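Local structure of hydrogenase maturation factor (Thermoanaerobacter tengcongensis, 3VTH) at residues 276-288 and 301-315. The protein probably transfers a carbamoyl group from carbamoyl phosphate, with ATP, to the C-terminal cysteine of HypE during maturation of [NiFe]-hydrogenases. Sequence-based numbering, arbitrary orientation.
Sequences LLSQRRPIVLLKK and LDTLGVMLPYAPIHY. With APC (diphosphomethylphosphonic acid adenosyl ester), chain F; PO4 (phosphate ion), chain L.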
ATOM      1  N   LEU A 276      -8.107   3.157  11.286  1.00 25.71           N
ATOM      2  CA  LEU A 276      -7.100   3.603  12.273  1.00 25.92           C
ATOM      3  C   LEU A 276      -6.830   2.566  13.355  1.00 25.98           C
ATOM      4  O   LEU A 276      -5.670   2.295  13.705  1.00 26.25           O
ATOM      5  CB  LEU A 276      -7.551   4.895  12.946  1.00 25.95           C
ATOM      6  CG  LEU A 276      -7.349   6.204  12.178  1.00 27.28           C
ATOM      7  CD1 LEU A 276      -8.197   7.326  12.807  1.00 29.03           C
ATOM      8  CD2 LEU A 276      -5.874   6.557  12.167  1.00 25.06           C
ATOM      9  N   LEU A 277      -7.913   1.993  13.869  1.00 26.90           N
ATOM     10  CA  LEU A 277      -7.864   1.051  14.986  1.00 27.77           C
ATOM     11  C   LEU A 277      -7.506  -0.379  14.582  1.00 27.72           C
ATOM     12  O   LEU A 277      -7.133  -1.173  15.432  1.00 27.53           O
ATOM     13  CB  LEU A 277      -9.197   1.046  15.750  1.00 28.91           C
ATOM     14  CG  LEU A 277      -9.503   2.288  16.615  1.00 30.69           C
ATOM     15  CD1 LEU A 277     -10.980   2.306  16.987  1.00 34.17           C
ATOM     16  CD2 LEU A 277      -8.643   2.359  17.895  1.00 31.16           C
ATOM     17  N   SER A 278      -7.624  -0.710  13.294  1.00 27.37           N
ATOM     18  CA  SER A 278      -7.245  -2.054  12.819  1.00 27.07           C
ATOM     19  C   SER A 278      -5.866  -2.445  13.336  1.00 26.75           C
ATOM     20  O   SER A 278      -4.981  -1.598  13.415  1.00 26.27           O
ATOM     21  CB  SER A 278      -7.205  -2.075  11.291  1.00 27.18           C
ATOM     22  OG  SER A 278      -6.807  -3.358  10.804  1.00 27.91           O
ATOM     23  N   GLN A 279      -5.661  -3.724  13.659  1.00 25.91           N
ATOM     24  CA  GLN A 279      -4.298  -4.185  13.955  1.00 25.97           C
ATOM     25  C   GLN A 279      -3.345  -3.997  12.771  1.00 24.38           C
ATOM     26  O   GLN A 279      -2.130  -4.006  12.939  1.00 24.30           O
ATOM     27  CB  GLN A 279      -4.284  -5.648  14.398  1.00 26.88           C
ATOM     28  CG  GLN A 279      -4.635  -5.879  15.862  1.00 28.04           C
ATOM     29  CD  GLN A 279      -4.541  -7.351  16.199  1.00 28.19           C
ATOM     30  OE1 GLN A 279      -5.452  -8.115  15.895  1.00 29.63           O
ATOM     31  NE2 GLN A 279      -3.420  -7.762  16.783  1.00 23.87           N
ATOM     32  N   ARG A 280      -3.879  -3.811  11.567  1.00 24.47           N
ATOM     33  CA  ARG A 280      -2.981  -3.522  10.440  1.00 23.38           C
ATOM     34  C   ARG A 280      -2.239  -2.189  10.696  1.00 23.73           C
ATOM     35  O   ARG A 280      -1.122  -1.990  10.209  1.00 23.99           O
ATOM     36  CB  ARG A 280      -3.744  -3.527   9.113  1.00 23.09           C
ATOM     37  CG  ARG A 280      -4.471  -4.854   8.790  1.00 24.08           C
ATOM     38  CD  ARG A 280      -5.104  -4.793   7.382  1.00 22.13           C
ATOM     39  NE  ARG A 280      -5.910  -5.977   7.055  1.00 25.00           N
ATOM     40  CZ  ARG A 280      -5.434  -7.097   6.513  1.00 25.87           C
ATOM     41  NH1 ARG A 280      -4.131  -7.201   6.238  1.00 23.64           N
ATOM     42  NH2 ARG A 280      -6.260  -8.117   6.237  1.00 26.21           N
ATOM     43  N   ARG A 281      -2.873  -1.297  11.468  1.00 23.79           N
ATOM     44  CA  ARG A 281      -2.307   0.009  11.848  1.00 23.29           C
ATOM     45  C   ARG A 281      -1.626   0.750  10.698  1.00 22.92           C
ATOM     46  O   ARG A 281      -0.400   0.906  10.716  1.00 22.64           O
ATOM     47  CB  ARG A 281      -1.325  -0.154  13.038  1.00 23.95           C
ATOM     48  CG  ARG A 281      -1.991  -0.603  14.356  1.00 24.72           C
ATOM     49  CD  ARG A 281      -2.824   0.515  14.951  1.00 25.90           C
ATOM     50  NE  ARG A 281      -3.997   0.056  15.719  1.00 27.92           N
ATOM     51  CZ  ARG A 281      -4.285   0.417  16.969  1.00 30.10           C
ATOM     52  NH1 ARG A 281      -3.482   1.233  17.645  1.00 28.69           N
ATOM     53  NH2 ARG A 281      -5.398  -0.029  17.547  1.00 30.39           N
ATOM     54  N   PRO A 282      -2.410   1.219   9.701  1.00 22.82           N
ATOM     55  CA  PRO A 282      -1.822   2.078   8.688  1.00 22.77           C
ATOM     56  C   PRO A 282      -1.870   3.554   9.090  1.00 23.05           C
ATOM     57  O   PRO A 282      -2.574   3.933  10.046  1.00 23.59           O
ATOM     58  CB  PRO A 282      -2.771   1.894   7.504  1.00 22.77           C
ATOM     59  CG  PRO A 282      -4.104   1.781   8.156  1.00 22.85           C
ATOM     60  CD  PRO A 282      -3.825   0.921   9.390  1.00 23.31           C
ATOM     61  N   ILE A 283      -1.134   4.367   8.334  1.00 22.81           N
ATOM     62  CA  ILE A 283      -1.383   5.814   8.244  1.00 22.05           C
ATOM     63  C   ILE A 283      -2.726   5.970   7.496  1.00 22.98           C
ATOM     64  O   ILE A 283      -2.930   5.331   6.480  1.00 22.45           O
ATOM     65  CB  ILE A 283      -0.266   6.481   7.411  1.00 22.31           C
ATOM     66  CG1 ILE A 283       1.091   6.381   8.146  1.00 20.80           C
ATOM     67  CG2 ILE A 283      -0.631   7.947   7.049  1.00 20.15           C
ATOM     68  CD1 ILE A 283       2.304   6.491   7.221  1.00 20.54           C
ATOM     69  N   VAL A 284      -3.649   6.780   8.029  1.00 22.81           N
ATOM     70  CA  VAL A 284      -4.918   7.006   7.350  1.00 23.33           C
ATOM     71  C   VAL A 284      -4.988   8.487   6.994  1.00 23.58           C
ATOM     72  O   VAL A 284      -4.741   9.336   7.844  1.00 23.36           O
ATOM     73  CB  VAL A 284      -6.134   6.630   8.249  1.00 23.92           C
ATOM     74  CG1 VAL A 284      -7.477   6.874   7.525  1.00 24.30           C
ATOM     75  CG2 VAL A 284      -6.037   5.176   8.747  1.00 24.22           C
ATOM     76  N   LEU A 285      -5.349   8.782   5.745  1.00 23.87           N
ATOM     77  CA  LEU A 285      -5.494  10.167   5.305  1.00 25.10           C
ATOM     78  C   LEU A 285      -6.852  10.696   5.725  1.00 25.94           C
ATOM     79  O   LEU A 285      -7.893  10.147   5.352  1.00 26.35           O
ATOM     80  CB  LEU A 285      -5.303  10.305   3.784  1.00 24.46           C
ATOM     81  CG  LEU A 285      -3.979   9.737   3.248  1.00 24.65           C
ATOM     82  CD1 LEU A 285      -3.890   9.985   1.767  1.00 25.72           C
ATOM     83  CD2 LEU A 285      -2.744  10.322   3.980  1.00 24.75           C
ATOM     84  N   LEU A 286      -6.823  11.793   6.478  1.00 26.90           N
ATOM     85  CA  LEU A 286      -8.016  12.347   7.117  1.00 27.82           C
ATOM     86  C   LEU A 286      -8.127  13.831   6.826  1.00 29.09           C
ATOM     87  O   LEU A 286      -7.111  14.516   6.799  1.00 29.07           O
ATOM     88  CB  LEU A 286      -7.921  12.148   8.642  1.00 27.50           C
ATOM     89  CG  LEU A 286      -7.846  10.709   9.165  1.00 27.94           C
ATOM     90  CD1 LEU A 286      -7.537  10.737  10.653  1.00 28.22           C
ATOM     91  CD2 LEU A 286      -9.145   9.930   8.901  1.00 26.78           C
ATOM     92  N   LYS A 287      -9.352  14.327   6.622  1.00 29.89           N
ATOM     93  CA  LYS A 287      -9.572  15.760   6.422  1.00 31.86           C
ATOM     94  C   LYS A 287      -9.302  16.529   7.706  1.00 32.09           C
ATOM     95  O   LYS A 287      -9.769  16.134   8.787  1.00 32.23           O
ATOM     96  CB  LYS A 287     -11.000  16.039   5.931  1.00 33.29           C
ATOM     97  CG  LYS A 287     -11.294  15.520   4.507  1.00 36.56           C
ATOM     98  CD  LYS A 287     -10.703  16.433   3.401  1.00 40.18           C
ATOM     99  CE  LYS A 287     -11.048  15.899   2.002  1.00 43.07           C
ATOM    100  NZ  LYS A 287     -10.561  16.782   0.895  1.00 45.52           N
ATOM    101  N   LYS A 288      -8.560  17.630   7.579  1.00 32.57           N
ATOM    102  CA  LYS A 288      -8.196  18.492   8.713  1.00 33.53           C
ATOM    103  C   LYS A 288      -9.423  19.228   9.241  1.00 34.93           C
ATOM    104  O   LYS A 288     -10.230  19.730   8.458  1.00 35.47           O
ATOM    105  CB  LYS A 288      -7.170  19.544   8.282  1.00 34.05           C
ATOM    106  CG  LYS A 288      -5.771  19.023   7.947  1.00 33.91           C
ATOM    107  CD  LYS A 288      -4.960  20.196   7.353  1.00 34.64           C
ATOM    108  CE  LYS A 288      -3.499  19.834   7.153  1.00 31.18           C
ATOM    109  NZ  LYS A 288      -2.801  20.951   6.497  1.00 32.91           N
ATOM    110  N   LEU A 301      -2.258  21.469   2.106  1.00 35.49           N
ATOM    111  CA  LEU A 301      -3.161  20.347   1.921  1.00 34.10           C
ATOM    112  C   LEU A 301      -4.302  20.431   2.936  1.00 34.86           C
ATOM    113  O   LEU A 301      -4.142  21.017   4.020  1.00 34.20           O
ATOM    114  CB  LEU A 301      -2.413  19.014   2.054  1.00 32.28           C
ATOM    115  CG  LEU A 301      -1.226  18.809   1.094  1.00 31.61           C
ATOM    116  CD1 LEU A 301      -0.502  17.489   1.381  1.00 30.39           C
ATOM    117  CD2 LEU A 301      -1.673  18.873  -0.353  1.00 32.18           C
ATOM    118  N   ASP A 302      -5.451  19.844   2.590  1.00 34.49           N
ATOM    119  CA  ASP A 302      -6.587  19.852   3.507  1.00 35.32           C
ATOM    120  C   ASP A 302      -6.714  18.531   4.278  1.00 33.76           C
ATOM    121  O   ASP A 302      -7.703  18.311   4.976  1.00 33.65           O
ATOM    122  CB  ASP A 302      -7.896  20.245   2.792  1.00 36.04           C
ATOM    123  CG  ASP A 302      -8.411  19.179   1.837  1.00 37.35           C
ATOM    124  OD1 ASP A 302      -7.689  18.221   1.484  1.00 36.53           O
ATOM    125  OD2 ASP A 302      -9.578  19.319   1.407  1.00 42.84           O
ATOM    126  N   THR A 303      -5.711  17.666   4.127  1.00 32.55           N
ATOM    127  CA  THR A 303      -5.674  16.361   4.792  1.00 31.77           C
ATOM    128  C   THR A 303      -4.401  16.168   5.628  1.00 31.13           C
ATOM    129  O   THR A 303      -3.382  16.809   5.380  1.00 32.14           O
ATOM    130  CB  THR A 303      -5.723  15.204   3.781  1.00 31.67           C
ATOM    131  OG1 THR A 303      -4.599  15.317   2.893  1.00 32.72           O
ATOM    132  CG2 THR A 303      -7.053  15.220   2.956  1.00 31.84           C
ATOM    133  N   LEU A 304      -4.479  15.285   6.619  1.00 29.93           N
ATOM    134  CA  LEU A 304      -3.344  14.884   7.424  1.00 29.93           C
ATOM    135  C   LEU A 304      -3.252  13.356   7.358  1.00 28.26           C
ATOM    136  O   LEU A 304      -4.280  12.677   7.361  1.00 28.03           O
ATOM    137  CB  LEU A 304      -3.596  15.319   8.871  1.00 30.93           C
ATOM    138  CG  LEU A 304      -2.581  16.022   9.773  1.00 35.12           C
ATOM    139  CD1 LEU A 304      -1.691  17.052   9.052  1.00 33.95           C
ATOM    140  CD2 LEU A 304      -3.369  16.704  10.936  1.00 35.22           C
ATOM    141  N   GLY A 305      -2.031  12.824   7.307  1.00 26.83           N
ATOM    142  CA  GLY A 305      -1.817  11.383   7.386  1.00 25.38           C
ATOM    143  C   GLY A 305      -1.567  11.034   8.836  1.00 25.50           C
ATOM    144  O   GLY A 305      -0.597  11.514   9.426  1.00 25.85           O
ATOM    145  N   VAL A 306      -2.451  10.225   9.421  1.00 24.99           N
ATOM    146  CA  VAL A 306      -2.373   9.928  10.856  1.00 25.88           C
ATOM    147  C   VAL A 306      -2.362   8.434  11.119  1.00 25.39           C
ATOM    148  O   VAL A 306      -3.103   7.693  10.498  1.00 25.47           O
ATOM    149  CB  VAL A 306      -3.543  10.584  11.644  1.00 26.95           C
ATOM    150  CG1 VAL A 306      -3.377  10.375  13.152  1.00 27.28           C
ATOM    151  CG2 VAL A 306      -3.593  12.078  11.357  1.00 28.00           C
ATOM    152  N   MET A 307      -1.513   8.010  12.049  1.00 25.87           N
ATOM    153  CA  MET A 307      -1.498   6.640  12.520  1.00 25.89           C
ATOM    154  C   MET A 307      -1.573   6.601  14.046  1.00 26.14           C
ATOM    155  O   MET A 307      -1.251   7.585  14.750  1.00 25.79           O
ATOM    156  CB  MET A 307      -0.221   5.929  12.047  1.00 25.82           C
ATOM    157  CG  MET A 307       1.059   6.440  12.753  1.00 30.12           C
ATOM    158  SD  MET A 307       2.602   5.925  11.963  1.00 39.57           S
ATOM    159  CE  MET A 307       2.122   4.307  11.370  1.00 33.47           C
ATOM    160  N   LEU A 308      -1.983   5.452  14.555  1.00 25.62           N
ATOM    161  CA  LEU A 308      -2.011   5.214  15.992  1.00 26.43           C
ATOM    162  C   LEU A 308      -0.789   4.365  16.349  1.00 26.22           C
ATOM    163  O   LEU A 308      -0.122   3.861  15.455  1.00 25.28           O
ATOM    164  CB  LEU A 308      -3.319   4.499  16.366  1.00 26.43           C
ATOM    165  CG  LEU A 308      -4.609   5.291  16.109  1.00 28.89           C
ATOM    166  CD1 LEU A 308      -5.853   4.498  16.525  1.00 29.30           C
ATOM    167  CD2 LEU A 308      -4.585   6.643  16.833  1.00 28.26           C
ATOM    168  N   PRO A 309      -0.487   4.205  17.651  1.00 26.90           N
ATOM    169  CA  PRO A 309       0.623   3.343  18.069  1.00 26.76           C
ATOM    170  C   PRO A 309       0.453   1.920  17.519  1.00 27.01           C
ATOM    171  O   PRO A 309      -0.692   1.422  17.451  1.00 27.24           O
ATOM    172  CB  PRO A 309       0.480   3.317  19.594  1.00 27.57           C
ATOM    173  CG  PRO A 309      -0.139   4.620  19.941  1.00 29.06           C
ATOM    174  CD  PRO A 309      -1.130   4.868  18.805  1.00 28.49           C
ATOM    175  N   TYR A 310       1.554   1.279  17.120  1.00 26.05           N
ATOM    176  CA  TYR A 310       1.474  -0.087  16.590  1.00 26.33           C
ATOM    177  C   TYR A 310       2.426  -1.091  17.237  1.00 26.59           C
ATOM    178  O   TYR A 310       2.282  -2.307  17.039  1.00 27.26           O
ATOM    179  CB  TYR A 310       1.590  -0.122  15.050  1.00 25.26           C
ATOM    180  CG  TYR A 310       2.883   0.394  14.456  1.00 24.98           C
ATOM    181  CD1 TYR A 310       2.998   1.737  14.055  1.00 25.23           C
ATOM    182  CD2 TYR A 310       3.991  -0.455  14.277  1.00 24.94           C
ATOM    183  CE1 TYR A 310       4.182   2.225  13.502  1.00 26.73           C
ATOM    184  CE2 TYR A 310       5.194   0.025  13.720  1.00 24.92           C
ATOM    185  CZ  TYR A 310       5.270   1.363  13.326  1.00 26.13           C
ATOM    186  OH  TYR A 310       6.431   1.868  12.782  1.00 27.98           O
ATOM    187  N   ALA A 311       3.382  -0.594  18.014  1.00 26.18           N
ATOM    188  CA  ALA A 311       4.310  -1.464  18.722  1.00 26.52           C
ATOM    189  C   ALA A 311       4.307  -1.054  20.195  1.00 26.60           C
ATOM    190  O   ALA A 311       3.938   0.083  20.514  1.00 27.29           O
ATOM    191  CB  ALA A 311       5.702  -1.363  18.126  1.00 25.70           C
ATOM    192  N   PRO A 312       4.708  -1.965  21.102  1.00 26.85           N
ATOM    193  CA  PRO A 312       4.708  -1.573  22.518  1.00 27.57           C
ATOM    194  C   PRO A 312       5.533  -0.327  22.845  1.00 27.93           C
ATOM    195  O   PRO A 312       5.139   0.434  23.737  1.00 28.31           O
ATOM    196  CB  PRO A 312       5.283  -2.806  23.224  1.00 28.23           C
ATOM    197  CG  PRO A 312       4.878  -3.939  22.315  1.00 27.49           C
ATOM    198  CD  PRO A 312       5.070  -3.390  20.936  1.00 26.16           C
ATOM    199  N   ILE A 313       6.661  -0.119  22.157  1.00 27.03           N
ATOM    200  CA  ILE A 313       7.469   1.084  22.396  1.00 28.15           C
ATOM    201  C   ILE A 313       6.688   2.396  22.202  1.00 28.05           C
ATOM    202  O   ILE A 313       6.997   3.399  22.848  1.00 29.07           O
ATOM    203  CB  ILE A 313       8.775   1.125  21.560  1.00 27.83           C
ATOM    204  CG1 ILE A 313       8.483   0.953  20.059  1.00 29.32           C
ATOM    205  CG2 ILE A 313       9.771   0.056  22.073  1.00 28.47           C
ATOM    206  CD1 ILE A 313       9.594   1.501  19.140  1.00 30.87           C
ATOM    207  N   HIS A 314       5.704   2.394  21.296  1.00 27.35           N
ATOM    208  CA  HIS A 314       4.923   3.616  21.029  1.00 27.15           C
ATOM    209  C   HIS A 314       4.010   3.926  22.196  1.00 27.77           C
ATOM    210  O   HIS A 314       3.893   5.086  22.600  1.00 28.55           O
ATOM    211  CB  HIS A 314       4.067   3.503  19.758  1.00 26.35           C
ATOM    212  CG  HIS A 314       4.825   3.083  18.543  1.00 26.27           C
ATOM    213  ND1 HIS A 314       5.999   3.686  18.145  1.00 28.02           N
ATOM    214  CD2 HIS A 314       4.557   2.137  17.616  1.00 23.86           C
ATOM    215  CE1 HIS A 314       6.436   3.111  17.041  1.00 24.62           C
ATOM    216  NE2 HIS A 314       5.579   2.170  16.698  1.00 26.48           N
ATOM    217  N   TYR A 315       3.354   2.897  22.731  1.00 27.62           N
ATOM    218  CA  TYR A 315       2.502   3.081  23.908  1.00 29.04           C
ATOM    219  C   TYR A 315       3.303   3.563  25.102  1.00 30.18           C
ATOM    220  O   TYR A 315       2.832   4.406  25.877  1.00 31.67           O
ATOM    221  CB  TYR A 315       1.766   1.790  24.268  1.00 29.02           C
ATOM    222  CG  TYR A 315       0.720   1.375  23.261  1.00 28.69           C
ATOM    223  CD1 TYR A 315      -0.573   1.887  23.321  1.00 29.91           C
ATOM    224  CD2 TYR A 315       1.021   0.447  22.256  1.00 27.92           C
ATOM    225  CE1 TYR A 315      -1.557   1.489  22.384  1.00 30.24           C
ATOM    226  CE2 TYR A 315       0.062   0.051  21.329  1.00 29.29           C
ATOM    227  CZ  TYR A 315      -1.224   0.569  21.411  1.00 29.75           C
ATOM    228  OH  TYR A 315      -2.156   0.161  20.501  1.00 31.40           O
TER
HETATM  229  PG  APC F 804      11.411   9.465   1.197  1.00 34.95           P
HETATM  230  O1G APC F 804      11.449   8.642   2.459  1.00 33.49           O
HETATM  231  O2G APC F 804      11.472  10.947   1.475  1.00 35.90           O
HETATM  232  O3G APC F 804      12.382   9.030   0.137  1.00 32.93           O
HETATM  233  PB  APC F 804       8.595   8.849   1.140  1.00 35.10           P
HETATM  234  O1B APC F 804       8.726   7.411   1.537  1.00 33.46           O
HETATM  235  O2B APC F 804       7.527   9.133   0.103  1.00 37.17           O
HETATM  236  O3B APC F 804       9.988   9.271   0.456  1.00 34.11           O
HETATM  237  PA  APC F 804       7.737   9.179   4.146  1.00 31.84           P
HETATM  238  O1A APC F 804       7.516  10.314   5.118  1.00 30.81           O
HETATM  239  O2A APC F 804       8.584   8.066   4.647  1.00 32.04           O
HETATM  240  C3A APC F 804       8.387   9.922   2.600  1.00 33.51           C
HETATM  241  O5' APC F 804       6.338   8.487   3.743  1.00 31.44           O
HETATM  242  C5' APC F 804       5.061   8.992   4.123  1.00 32.54           C
HETATM  243  C4' APC F 804       4.131   8.899   2.916  1.00 31.97           C
HETATM  244  O4' APC F 804       2.830   9.294   3.366  1.00 32.31           O
HETATM  245  C3' APC F 804       4.560   9.880   1.822  1.00 33.10           C
HETATM  246  O3' APC F 804       4.441   9.302   0.510  1.00 35.70           O
HETATM  247  C2' APC F 804       3.554  11.006   1.944  1.00 32.89           C
HETATM  248  O2' APC F 804       3.404  11.751   0.720  1.00 32.50           O
HETATM  249  C1' APC F 804       2.318  10.279   2.469  1.00 30.60           C
HETATM  250  N9  APC F 804       1.517  11.279   3.166  1.00 30.91           N
HETATM  251  C8  APC F 804       1.746  11.822   4.392  1.00 31.18           C
HETATM  252  N7  APC F 804       0.802  12.757   4.665  1.00 31.40           N
HETATM  253  C5  APC F 804      -0.030  12.814   3.603  1.00 30.05           C
HETATM  254  C6  APC F 804      -1.232  13.586   3.219  1.00 30.82           C
HETATM  255  N6  APC F 804      -1.762  14.505   4.052  1.00 32.22           N
HETATM  256  N1  APC F 804      -1.786  13.336   2.012  1.00 30.61           N
HETATM  257  C2  APC F 804      -1.290  12.410   1.166  1.00 31.61           C
HETATM  258  N3  APC F 804      -0.200  11.671   1.429  1.00 28.96           N
HETATM  259  C4  APC F 804       0.448  11.834   2.616  1.00 29.83           C
HETATM  260  P   PO4 L 810      -9.610  -6.561   7.115  1.00 61.33           P
HETATM  261  O1  PO4 L 810      -8.511  -6.032   8.022  1.00 58.80           O
HETATM  262  O2  PO4 L 810      -9.983  -5.490   6.102  1.00 60.60           O
HETATM  263  O3  PO4 L 810      -9.164  -7.787   6.351  1.00 58.94           O
HETATM  264  O4  PO4 L 810     -10.816  -6.893   7.970  1.00 60.54           O
HETATM  265  O   HOH W   1      -3.141   3.409  12.733  1.00 19.00           O
HETATM  266  O   HOH W   2      -9.934  19.999   5.866  1.00 33.06           O
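Val284 and Val306 form a hydrogen-bonded pair in the antiparallel strands 283-287 and 303-307, neighbours in the mixed sheet of the YrdC-like domain. Leu286 and Leu304 pair likewise. On the face of these four residues, Leu286 and Val306 cross at about a right angle, CD1 to CB 4.1 Å, with helix 259-265 packed over them. The other face holds the nucleotide analogue APC. Gly305 has no side chain there, and Ile283 CG2 and Leu285 CD2 each lie 3.7 Å from its CA. Leu285 CD1 meets the adenine at C2. Beyond the strands, Arg281 bends at chi2 (-71°) and chi3, which carries its guanidinium back to the end of helix 270-277. There NH2 donates to Leu277 O and NE to Ser278 O, while NH1 donates to Pro309 O at 2.8 Å, in the carbonyl plane but bent (138°). Leu308 CD1 lies over one guanidinium face. Replacing Arg281 by alanine is likely to leave Pro309 O without this donor and to cost a link between helix 270-277 and segment 301-315. At the opposite end Lys287 NZ makes a salt bridge to Asp302 OD2, 2.8 Å. Thr303 OG1 accepts from APC N6 at 3.2 Å, with 156° at the hydrogen.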